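Local structure of glutathione S-transferase (Rhodospirillum rubrum F11, 4O7H) at residues Leu159-Ala162 / Asp163-Ala166; Ala86-Ala89 / Glu90-Leu94; Ser145-Ile148 / Asp149-Trp153. The protein probably transfers glutathione to electrophilic substrates, as a two-subunit glutathione S-transferase with a thioredoxin-like N-terminal domain and a helical C-terminal domain. All blocks are in the same frame, centred on the assembly; numbering follows the deposited sequence.

Contact 1: residues Leu159-Ala162 / Asp163-Ala166; sequences LTYA and DITA
The carboxylate of Asp163 turns back on Thr160: OD2 takes the backbone N-H of Thr160 (N to OD2 3.0 Å) on its anti side, 17° out of the carboxylate plane. The second flat group, the Tyr161 ring, is met obliquely by the end of Ile164, with 4.3 Å between the two CD1 atoms. A water gives a second grip on Asp163 OD2, donating to it over 2.6 Å, and accepts from Thr160 OG1. With CG set beside its own backbone N (chi1 -56°), Asp163 directs OD2 to the helix start, while OD1 accepts from Leu154 N and Trp190 NE1; both buried carboxylate oxygens are thus paired, and the group is held against rotation. Thr160 and Asp163 form a capping box, the Thr-x-x-Asp signature familiar from this helix of glutathione S-transferases. Thr160 OG1 adds the capping bond, accepting from Ala162 N at 3.1 Å. Leu159 and Ile164, just before the cap and in the first turn, close a hydrophobic staple, their side chains crossing at about a right angle with CD2 of Leu159 4.1 Å from CG1 of Ile164. Tyr161 O is held from opposite faces of its plane by Thr165, one turn further along, whose OG1 lies 2.7 Å and N 2.9 Å from that oxygen; Thr165 OG1 is also hydrogen-bonded to Lys15 of helix 11-22.

Contact 2: residues Ala86-Ala89 / Glu90-Leu94; sequences AMRA and EVRRL
Arg88 and Arg92, one turn apart, run side by side in the same direction and bring their NH2 atoms within 3.7 Å of each other, the guanidinium planes 77° apart. A water in the plane of the Arg88 guanidinium accepts from its NH2 at 2.9 Å and only weakly from Arg92 NH2. The pairing has an anion to serve: Glu73 OE2 of the second subunit makes salt bridges to Arg88 NE and Arg92 NH1, and Glu69 of the same chain takes Arg92 NH2. Each arginine leaves the helix with CG beside its backbone N; Arg92 then stays extended to NE, whereas Arg88 bends at chi3 (72°). Around the helix, Arg93 grips Glu90 side-on, NE to OE1 at 2.9 Å and NH2 to OE2 at 2.8 Å, the first bond almost straight at 176°. Leu94 CG lies against one face of that guanidinium, offset toward its rim, and Glu90 OE2 has a further salt bridge to Arg151. Beneath these groups the backbone bonds of the helix, such as Val91 N to Met87 O (2.9 Å), fix the spacing. The arrangement belongs to the glutathione S-transferase dimer interface, where the first helix of the C-terminal domain faces the N-terminal domain of the other subunit.

Contact 3: residues Ser145-Ile148 / Asp149-Trp153; sequences SWLI and DRRRW
Asp149 lies in the last, weakly bonded turn of helix 127-150, its N bonding to Ser145 O at 3.0 Å and only weakly to Trp146 O, while its CB rests near the Ser145 carbonyl. Arg150 folds back over the preceding turn. Its CG sits between the backbone N and the carbonyl carbon (chi1 59°), close to Trp146 O, and a bend at chi3 lays the guanidinium along the indole of Trp146, with the two planes just 16° apart. Arg150 NH1 comes to 3.5 Å from Trp146 CZ2, and Trp146 NE1 lies over a face of the guanidinium. The backbone tightens here: Arg150 N donates to Leu147 O at 3.1 Å from well above the carbonyl plane, and Arg151 N reaches the same oxygen in a weak bond, so the helical pattern gives way. The chain of Arg151 runs extended alongside Leu147, which brings its guanidinium under Leu147 CD2, 3.9 Å above the plane and over its centre; NH2 of this arginine is hydrogen-bonded to Leu154 O. At Arg152 and Trp153 the chain has left the helix, and the tip of Ile148 fills the bend, its CD1 3.2 Å from Arg152 O and 3.5 Å from Trp153 CA. Ile148 also packs on Trp190 of helix 185-195, and an alanine here would probably open a gap between the helix end, the Arg152-Trp153 backbone and that tryptophan. Beyond the bend, Trp153 packs on Leu159 and Val194. The whole is a helix C-terminus whose bonding weakens into mixed i to i+3 and i to i+4 bonds, leading into the connection between helices 127-150 and 161-175 of the all-helical glutathione S-transferase C-terminal domain.

How the contacts relate
The three contacts sample three successive helices, 85-119, 127-150 and 161-175, and touch one another. Contact 1, at the start of helix 161-175, is wholly buried, its centre about 9 Å from that of the chain; backbone, water and neighbouring side chains satisfy the Asp163 carboxylate and the Thr160 and Thr165 hydroxyls. Contacts 2 and 3, in the first turns of helix 85-119 and at the end of helix 127-150, are partly buried, their centres about 17 and 19 Å out, and rely on arginines: contact 2 turns charges toward the second subunit, whereas no other chain of the assembly touches contact 3. Leu94 packs on Leu147, joining contacts 2 and 3. Contact 1 meets both, through Val91 and Leu94 and through Trp153.

Contact 1: residues Leu159-Ala162 / Asp163-Ala166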
ATOM      1  N   LEU A 159     -13.890   5.345 -15.797  1.00 12.87           N
ATOM      2  CA  LEU A 159     -13.417   4.174 -15.102  1.00 13.55           C
ATOM      3  C   LEU A 159     -11.907   4.351 -14.830  1.00 11.94           C
ATOM      4  O   LEU A 159     -11.141   4.792 -15.703  1.00 12.95           O
ATOM      5  CB  LEU A 159     -13.703   2.915 -15.912  1.00 13.86           C
ATOM      6  CG  LEU A 159     -13.263   1.640 -15.195  1.00 14.83           C
ATOM      7  CD1 LEU A 159     -14.304   0.525 -15.260  1.00 17.44           C
ATOM      8  CD2 LEU A 159     -11.923   1.215 -15.696  1.00 14.73           C
ATOM      9  N   THR A 160     -11.476   3.977 -13.604  1.00 10.64           N
ATOM     10  CA  THR A 160     -10.078   4.161 -13.196  1.00 10.09           C
ATOM     11  C   THR A 160      -9.620   2.964 -12.389  1.00  9.90           C
ATOM     12  O   THR A 160     -10.380   2.011 -12.146  1.00 10.05           O
ATOM     13  CB  THR A 160      -9.885   5.392 -12.314  1.00 10.09           C
ATOM     14  OG1 THR A 160     -10.617   5.231 -11.087  1.00  9.63           O
ATOM     15  CG2 THR A 160     -10.335   6.622 -13.060  1.00 10.90           C
ATOM     16  N   TYR A 161      -8.370   3.051 -11.956  1.00  9.62           N
ATOM     17  CA  TYR A 161      -7.803   2.039 -11.071  1.00  9.77           C
ATOM     18  C   TYR A 161      -8.683   1.916  -9.810  1.00 10.02           C
ATOM     19  O   TYR A 161      -8.675   0.902  -9.132  1.00 10.77           O
ATOM     20  CB  TYR A 161      -6.389   2.406 -10.662  1.00  9.79           C
ATOM     21  CG  TYR A 161      -5.367   2.119 -11.720  1.00  9.72           C
ATOM     22  CD1 TYR A 161      -5.240   0.843 -12.233  1.00  9.94           C
ATOM     23  CD2 TYR A 161      -4.512   3.077 -12.175  1.00 10.24           C
ATOM     24  CE1 TYR A 161      -4.288   0.569 -13.166  1.00 10.37           C
ATOM     25  CE2 TYR A 161      -3.549   2.787 -13.105  1.00 10.10           C
ATOM     26  CZ  TYR A 161      -3.479   1.542 -13.629  1.00 11.04           C
ATOM     27  OH  TYR A 161      -2.519   1.280 -14.567  1.00 12.42           O
ATOM     28  N   ALA A 162      -9.437   2.938  -9.434  1.00 10.09           N
ATOM     29  CA  ALA A 162     -10.309   2.772  -8.273  1.00 10.26           C
ATOM     30  C   ALA A 162     -11.335   1.708  -8.461  1.00  9.84           C
ATOM     31  O   ALA A 162     -11.560   0.835  -7.570  1.00 10.18           O
ATOM     32  CB  ALA A 162     -10.989   4.098  -7.943  1.00 10.10           C
ATOM     33  N   ASP A 163     -12.045   1.763  -9.584  1.00 10.20           N
ATOM     34  CA  ASP A 163     -13.047   0.737  -9.886  1.00  9.97           C
ATOM     35  C   ASP A 163     -12.396  -0.641 -10.031  1.00  9.46           C
ATOM     36  O   ASP A 163     -12.902  -1.652  -9.518  1.00 10.02           O
ATOM     37  CB  ASP A 163     -13.743   1.056 -11.207  1.00 10.85           C
ATOM     38  CG  ASP A 163     -14.369   2.421 -11.219  1.00 10.44           C
ATOM     39  OD1 ASP A 163     -15.548   2.536 -10.780  1.00 11.47           O
ATOM     40  OD2 ASP A 163     -13.669   3.378 -11.671  1.00 12.02           O
ATOM     41  N   ILE A 164     -11.227  -0.665 -10.679  1.00  9.50           N
ATOM     42  CA  ILE A 164     -10.573  -1.954 -10.916  1.00  9.28           C
ATOM     43  C   ILE A 164     -10.173  -2.601  -9.583  1.00 10.35           C
ATOM     44  O   ILE A 164     -10.431  -3.778  -9.331  1.00  9.88           O
ATOM     45  CB  ILE A 164      -9.380  -1.797 -11.808  1.00  9.49           C
ATOM     46  CG1 ILE A 164      -9.828  -1.362 -13.227  1.00  9.62           C
ATOM     47  CG2 ILE A 164      -8.654  -3.117 -11.956  1.00 10.53           C
ATOM     48  CD1 ILE A 164      -8.665  -0.932 -14.064  1.00 11.43           C
ATOM     49  N   THR A 165      -9.570  -1.809  -8.708  1.00  9.91           N
ATOM     50  CA  THR A 165      -9.095  -2.299  -7.414  1.00 10.23           C
ATOM     51  C   THR A 165     -10.283  -2.825  -6.570  1.00 10.21           C
ATOM     52  O   THR A 165     -10.259  -3.955  -6.093  1.00  9.94           O
ATOM     53  CB  THR A 165      -8.315  -1.198  -6.663  1.00 11.75           C
ATOM     54  OG1 THR A 165      -7.241  -0.709  -7.504  1.00 14.40           O
ATOM     55  CG2 THR A 165      -7.750  -1.758  -5.351  1.00 13.18           C
ATOM     56  N   ALA A 166     -11.319  -2.001  -6.431  1.00  9.18           N
ATOM     57  CA  ALA A 166     -12.479  -2.371  -5.639  1.00  9.03           C
ATOM     58  C   ALA A 166     -13.153  -3.663  -6.200  1.00  9.11           C
ATOM     59  O   ALA A 166     -13.482  -4.606  -5.432  1.00  9.53           O
ATOM     60  CB  ALA A 166     -13.498  -1.229  -5.602  1.00  8.93           C
TER
HETATM   61  O   HOH W   1     -13.318   5.924 -11.358  1.00 11.88           O

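Contact 2: residues Ala86-Ala89 / Glu90-Leu94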
ATOM      1  N   ALA A  86      -5.940  16.690  -9.124  1.00 17.84           N
ATOM      2  CA  ALA A  86      -6.972  16.442  -8.126  1.00 18.17           C
ATOM      3  C   ALA A  86      -7.740  15.157  -8.365  1.00 18.27           C
ATOM      4  O   ALA A  86      -8.085  14.460  -7.416  1.00 19.90           O
ATOM      5  CB  ALA A  86      -7.959  17.618  -8.057  1.00 20.26           C
ATOM      6  N   MET A  87      -8.016  14.847  -9.625  0.50 17.17           N
ATOM      7  CA  MET A  87      -8.736  13.638  -9.950  0.50 16.84           C
ATOM      8  C   MET A  87      -7.830  12.456  -9.677  0.50 16.01           C
ATOM      9  O   MET A  87      -8.247  11.484  -9.050  0.50 15.58           O
ATOM     10  CB  MET A  87      -9.153  13.602 -11.399  0.50 18.31           C
ATOM     11  CG  MET A  87      -9.677  12.231 -11.787  0.50 18.58           C
ATOM     12  SD  MET A  87     -10.552  12.290 -13.339  0.50 19.82           S
ATOM     13  CE  MET A  87     -11.122  10.597 -13.326  0.50 19.20           C
ATOM     14  N   ARG A  88      -6.590  12.557 -10.145  1.00 15.12           N
ATOM     15  CA  ARG A  88      -5.605  11.450  -9.916  1.00 14.33           C
ATOM     16  C   ARG A  88      -5.440  11.174  -8.426  1.00 14.30           C
ATOM     17  O   ARG A  88      -5.344  10.013  -7.998  1.00 12.37           O
ATOM     18  CB  ARG A  88      -4.269  11.782 -10.561  1.00 14.55           C
ATOM     19  CG  ARG A  88      -4.376  11.829 -12.058  1.00 17.11           C
ATOM     20  CD  ARG A  88      -3.304  12.653 -12.666  1.00 19.41           C
ATOM     21  NE  ARG A  88      -2.027  12.010 -12.591  1.00 20.26           N
ATOM     22  CZ  ARG A  88      -1.534  11.190 -13.507  1.00 21.24           C
ATOM     23  NH1 ARG A  88      -2.252  10.872 -14.571  1.00 22.70           N
ATOM     24  NH2 ARG A  88      -0.315  10.693 -13.346  1.00 20.94           N
ATOM     25  N   ALA A  89      -5.421  12.228  -7.606  1.00 12.21           N
ATOM     26  CA  ALA A  89      -5.335  12.049  -6.167  1.00 12.98           C
ATOM     27  C   ALA A  89      -6.550  11.296  -5.592  1.00 12.55           C
ATOM     28  O   ALA A  89      -6.394  10.547  -4.634  1.00 12.90           O
ATOM     29  CB  ALA A  89      -5.186  13.403  -5.487  1.00 13.60           C
ATOM     30  N   GLU A  90      -7.751  11.549  -6.121  1.00 11.89           N
ATOM     31  CA  GLU A  90      -8.964  10.869  -5.672  1.00 12.84           C
ATOM     32  C   GLU A  90      -8.907   9.388  -6.074  1.00 11.17           C
ATOM     33  O   GLU A  90      -9.242   8.479  -5.277  1.00 12.19           O
ATOM     34  CB  GLU A  90     -10.202  11.575  -6.252  1.00 13.25           C
ATOM     35  CG  GLU A  90     -11.530  10.929  -5.949  1.00 15.73           C
ATOM     36  CD  GLU A  90     -11.922  10.895  -4.480  1.00 17.77           C
ATOM     37  OE1 GLU A  90     -11.250  11.529  -3.634  1.00 16.90           O
ATOM     38  OE2 GLU A  90     -12.926  10.202  -4.148  1.00 19.52           O
ATOM     39  N   VAL A  91      -8.451   9.141  -7.293  1.00 11.16           N
ATOM     40  CA  VAL A  91      -8.242   7.740  -7.720  1.00 10.90           C
ATOM     41  C   VAL A  91      -7.295   7.032  -6.745  1.00 10.80           C
ATOM     42  O   VAL A  91      -7.569   5.890  -6.276  1.00 10.87           O
ATOM     43  CB  VAL A  91      -7.683   7.648  -9.144  1.00 10.95           C
ATOM     44  CG1 VAL A  91      -7.337   6.196  -9.474  1.00 11.35           C
ATOM     45  CG2 VAL A  91      -8.689   8.185 -10.143  1.00 11.24           C
ATOM     46  N   ARG A  92      -6.164   7.660  -6.461  1.00 10.44           N
ATOM     47  CA  ARG A  92      -5.153   7.050  -5.583  1.00  9.72           C
ATOM     48  C   ARG A  92      -5.645   6.864  -4.132  1.00 10.09           C
ATOM     49  O   ARG A  92      -5.342   5.827  -3.476  1.00  9.93           O
ATOM     50  CB  ARG A  92      -3.824   7.793  -5.671  1.00 10.20           C
ATOM     51  CG  ARG A  92      -3.165   7.674  -7.017  1.00 10.50           C
ATOM     52  CD  ARG A  92      -1.731   8.102  -6.973  1.00 10.77           C
ATOM     53  NE  ARG A  92      -1.018   8.065  -8.252  1.00 10.86           N
ATOM     54  CZ  ARG A  92      -0.779   9.108  -9.047  1.00 10.91           C
ATOM     55  NH1 ARG A  92      -1.235  10.324  -8.781  1.00 11.81           N
ATOM     56  NH2 ARG A  92      -0.053   8.934 -10.113  1.00 11.99           N
ATOM     57  N   ARG A  93      -6.431   7.829  -3.635  1.00 11.40           N
ATOM     58  CA  ARG A  93      -7.094   7.702  -2.354  1.00 11.30           C
ATOM     59  C   ARG A  93      -7.927   6.441  -2.301  1.00 11.65           C
ATOM     60  O   ARG A  93      -7.854   5.691  -1.325  1.00 12.29           O
ATOM     61  CB  ARG A  93      -7.990   8.953  -2.049  1.00 12.73           C
ATOM     62  CG  ARG A  93      -8.681   8.873  -0.696  1.00 13.68           C
ATOM     63  CD  ARG A  93      -9.661  10.037  -0.481  1.00 14.79           C
ATOM     64  NE  ARG A  93     -10.906   9.916  -1.249  1.00 15.07           N
ATOM     65  CZ  ARG A  93     -11.910   9.137  -0.870  1.00 15.68           C
ATOM     66  NH1 ARG A  93     -11.802   8.391   0.233  1.00 15.85           N
ATOM     67  NH2 ARG A  93     -13.003   9.090  -1.603  1.00 16.36           N
ATOM     68  N   LEU A  94      -8.735   6.249  -3.328  1.00 11.04           N
ATOM     69  CA  LEU A  94      -9.654   5.115  -3.347  1.00 11.13           C
ATOM     70  C   LEU A  94      -8.908   3.810  -3.579  1.00 11.17           C
ATOM     71  O   LEU A  94      -9.251   2.769  -2.986  1.00 10.73           O
ATOM     72  CB  LEU A  94     -10.756   5.347  -4.390  1.00 11.95           C
ATOM     73  CG  LEU A  94     -11.822   6.328  -3.885  1.00 12.60           C
ATOM     74  CD1 LEU A  94     -12.668   6.760  -5.057  1.00 13.06           C
ATOM     75  CD2 LEU A  94     -12.667   5.718  -2.776  1.00 12.96           C
TER
HETATM   76  O   HOH W   2       2.218  10.492 -11.894  1.00 24.57           O

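Contact 3: residues Ser145-Ile148 / Asp149-Trp153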
ATOM      1  N   SER A 145     -21.831   2.277  -2.629  1.00 13.47           N
ATOM      2  CA  SER A 145     -23.158   2.709  -3.045  1.00 13.93           C
ATOM      3  C   SER A 145     -23.292   4.247  -2.986  1.00 13.95           C
ATOM      4  O   SER A 145     -23.832   4.850  -3.897  1.00 14.78           O
ATOM      5  CB  SER A 145     -24.238   2.088  -2.187  1.00 14.52           C
ATOM      6  OG  SER A 145     -24.301   0.663  -2.370  1.00 16.01           O
ATOM      7  N   TRP A 146     -22.769   4.834  -1.931  1.00 14.50           N
ATOM      8  CA  TRP A 146     -22.746   6.319  -1.777  1.00 14.84           C
ATOM      9  C   TRP A 146     -21.981   7.015  -2.893  1.00 14.72           C
ATOM     10  O   TRP A 146     -22.500   7.943  -3.577  1.00 14.56           O
ATOM     11  CB  TRP A 146     -22.174   6.681  -0.395  1.00 15.40           C
ATOM     12  CG  TRP A 146     -22.199   8.136  -0.143  1.00 16.46           C
ATOM     13  CD1 TRP A 146     -21.201   9.028  -0.387  1.00 18.27           C
ATOM     14  CD2 TRP A 146     -23.318   8.900   0.346  1.00 17.93           C
ATOM     15  NE1 TRP A 146     -21.634  10.314  -0.080  1.00 18.84           N
ATOM     16  CE2 TRP A 146     -22.912  10.251   0.395  1.00 18.48           C
ATOM     17  CE3 TRP A 146     -24.607   8.562   0.754  1.00 17.78           C
ATOM     18  CZ2 TRP A 146     -23.773  11.294   0.811  1.00 18.24           C
ATOM     19  CZ3 TRP A 146     -25.473   9.633   1.193  1.00 18.87           C
ATOM     20  CH2 TRP A 146     -25.036  10.939   1.203  1.00 19.40           C
ATOM     21  N   LEU A 147     -20.774   6.514  -3.190  1.00 14.09           N
ATOM     22  CA  LEU A 147     -19.965   7.091  -4.267  1.00 15.27           C
ATOM     23  C   LEU A 147     -20.662   6.972  -5.622  1.00 15.47           C
ATOM     24  O   LEU A 147     -20.756   7.928  -6.385  1.00 14.94           O
ATOM     25  CB  LEU A 147     -18.556   6.431  -4.277  1.00 16.40           C
ATOM     26  CG  LEU A 147     -17.697   6.622  -3.049  1.00 18.71           C
ATOM     27  CD1 LEU A 147     -16.501   5.707  -3.230  1.00 20.67           C
ATOM     28  CD2 LEU A 147     -17.297   8.107  -2.940  1.00 19.12           C
ATOM     29  N   ILE A 148     -21.140   5.773  -5.963  1.00 14.81           N
ATOM     30  CA  ILE A 148     -21.683   5.506  -7.304  1.00 16.56           C
ATOM     31  C   ILE A 148     -23.069   6.136  -7.459  1.00 16.96           C
ATOM     32  O   ILE A 148     -23.518   6.319  -8.564  1.00 18.98           O
ATOM     33  CB  ILE A 148     -21.642   3.969  -7.651  1.00 18.26           C
ATOM     34  CG1 ILE A 148     -21.655   3.760  -9.175  1.00 21.33           C
ATOM     35  CG2 ILE A 148     -22.774   3.201  -7.016  1.00 18.42           C
ATOM     36  CD1 ILE A 148     -20.361   4.247  -9.786  1.00 22.63           C
ATOM     37  N   ASP A 149     -23.717   6.498  -6.359  1.00 17.22           N
ATOM     38  CA  ASP A 149     -25.026   7.200  -6.454  1.00 18.94           C
ATOM     39  C   ASP A 149     -24.781   8.652  -6.875  1.00 19.30           C
ATOM     40  O   ASP A 149     -25.673   9.330  -7.377  1.00 19.73           O
ATOM     41  CB  ASP A 149     -25.724   7.194  -5.112  1.00 20.55           C
ATOM     42  CG  ASP A 149     -27.184   7.628  -5.204  1.00 25.04           C
ATOM     43  OD1 ASP A 149     -27.846   7.308  -6.199  1.00 28.19           O
ATOM     44  OD2 ASP A 149     -27.642   8.277  -4.253  1.00 29.47           O
ATOM     45  N   ARG A 150     -23.563   9.146  -6.702  1.00 19.65           N
ATOM     46  CA  ARG A 150     -23.314  10.529  -7.103  1.00 22.06           C
ATOM     47  C   ARG A 150     -22.279  10.735  -8.167  1.00 21.73           C
ATOM     48  O   ARG A 150     -22.025  11.845  -8.579  1.00 24.63           O
ATOM     49  CB  ARG A 150     -23.000  11.377  -5.873  1.00 23.91           C
ATOM     50  CG  ARG A 150     -21.817  10.954  -5.056  1.00 26.70           C
ATOM     51  CD  ARG A 150     -21.490  12.001  -3.964  1.00 29.32           C
ATOM     52  NE  ARG A 150     -22.634  12.276  -3.111  1.00 28.42           N
ATOM     53  CZ  ARG A 150     -22.896  13.450  -2.503  1.00 28.01           C
ATOM     54  NH1 ARG A 150     -24.009  13.554  -1.801  1.00 25.59           N
ATOM     55  NH2 ARG A 150     -22.088  14.505  -2.585  1.00 27.12           N
ATOM     56  N   ARG A 151     -21.640   9.662  -8.598  1.00 19.66           N
ATOM     57  CA  ARG A 151     -20.631   9.719  -9.635  1.00 18.41           C
ATOM     58  C   ARG A 151     -20.873   8.651 -10.672  1.00 17.65           C
ATOM     59  O   ARG A 151     -21.547   7.679 -10.396  1.00 17.91           O
ATOM     60  CB  ARG A 151     -19.272   9.452  -8.978  1.00 17.82           C
ATOM     61  CG  ARG A 151     -18.854  10.422  -7.920  1.00 18.87           C
ATOM     62  CD  ARG A 151     -17.633   9.903  -7.185  1.00 18.78           C
ATOM     63  NE  ARG A 151     -17.160  10.855  -6.192  1.00 18.56           N
ATOM     64  CZ  ARG A 151     -16.022  10.758  -5.521  1.00 18.61           C
ATOM     65  NH1 ARG A 151     -15.707  11.669  -4.621  1.00 20.78           N
ATOM     66  NH2 ARG A 151     -15.171   9.776  -5.762  1.00 16.89           N
ATOM     67  N   ARG A 152     -20.305   8.823 -11.850  0.50 19.08           N
ATOM     68  CA  ARG A 152     -20.453   7.876 -12.923  0.50 20.32           C
ATOM     69  C   ARG A 152     -19.729   6.567 -12.572  0.50 19.26           C
ATOM     70  O   ARG A 152     -20.262   5.479 -12.759  0.50 20.36           O
ATOM     71  CB  ARG A 152     -19.874   8.493 -14.184  0.50 23.19           C
ATOM     72  CG  ARG A 152     -20.098   7.706 -15.437  0.50 26.55           C
ATOM     73  CD  ARG A 152     -19.360   8.407 -16.565  0.50 29.01           C
ATOM     74  NE  ARG A 152     -19.703   7.888 -17.874  0.50 29.11           N
ATOM     75  CZ  ARG A 152     -20.952   7.781 -18.300  0.50 31.67           C
ATOM     76  NH1 ARG A 152     -21.944   8.126 -17.489  0.50 33.56           N
ATOM     77  NH2 ARG A 152     -21.213   7.313 -19.506  0.50 28.99           N
ATOM     78  N   TRP A 153     -18.520   6.713 -12.055  1.00 18.27           N
ATOM     79  CA  TRP A 153     -17.671   5.589 -11.660  1.00 16.33           C
ATOM     80  C   TRP A 153     -17.118   5.962 -10.276  1.00 14.75           C
ATOM     81  O   TRP A 153     -17.331   7.064  -9.775  1.00 14.48           O
ATOM     82  CB  TRP A 153     -16.549   5.379 -12.674  1.00 15.62           C
ATOM     83  CG  TRP A 153     -17.008   4.899 -13.996  1.00 15.14           C
ATOM     84  CD1 TRP A 153     -17.168   5.656 -15.134  1.00 16.45           C
ATOM     85  CD2 TRP A 153     -17.357   3.565 -14.361  1.00 15.11           C
ATOM     86  NE1 TRP A 153     -17.616   4.865 -16.168  1.00 15.40           N
ATOM     87  CE2 TRP A 153     -17.731   3.583 -15.730  1.00 16.33           C
ATOM     88  CE3 TRP A 153     -17.424   2.359 -13.665  1.00 15.96           C
ATOM     89  CZ2 TRP A 153     -18.142   2.428 -16.416  1.00 16.57           C
ATOM     90  CZ3 TRP A 153     -17.831   1.231 -14.335  1.00 16.31           C
ATOM     91  CH2 TRP A 153     -18.203   1.275 -15.696  1.00 17.13           C
TER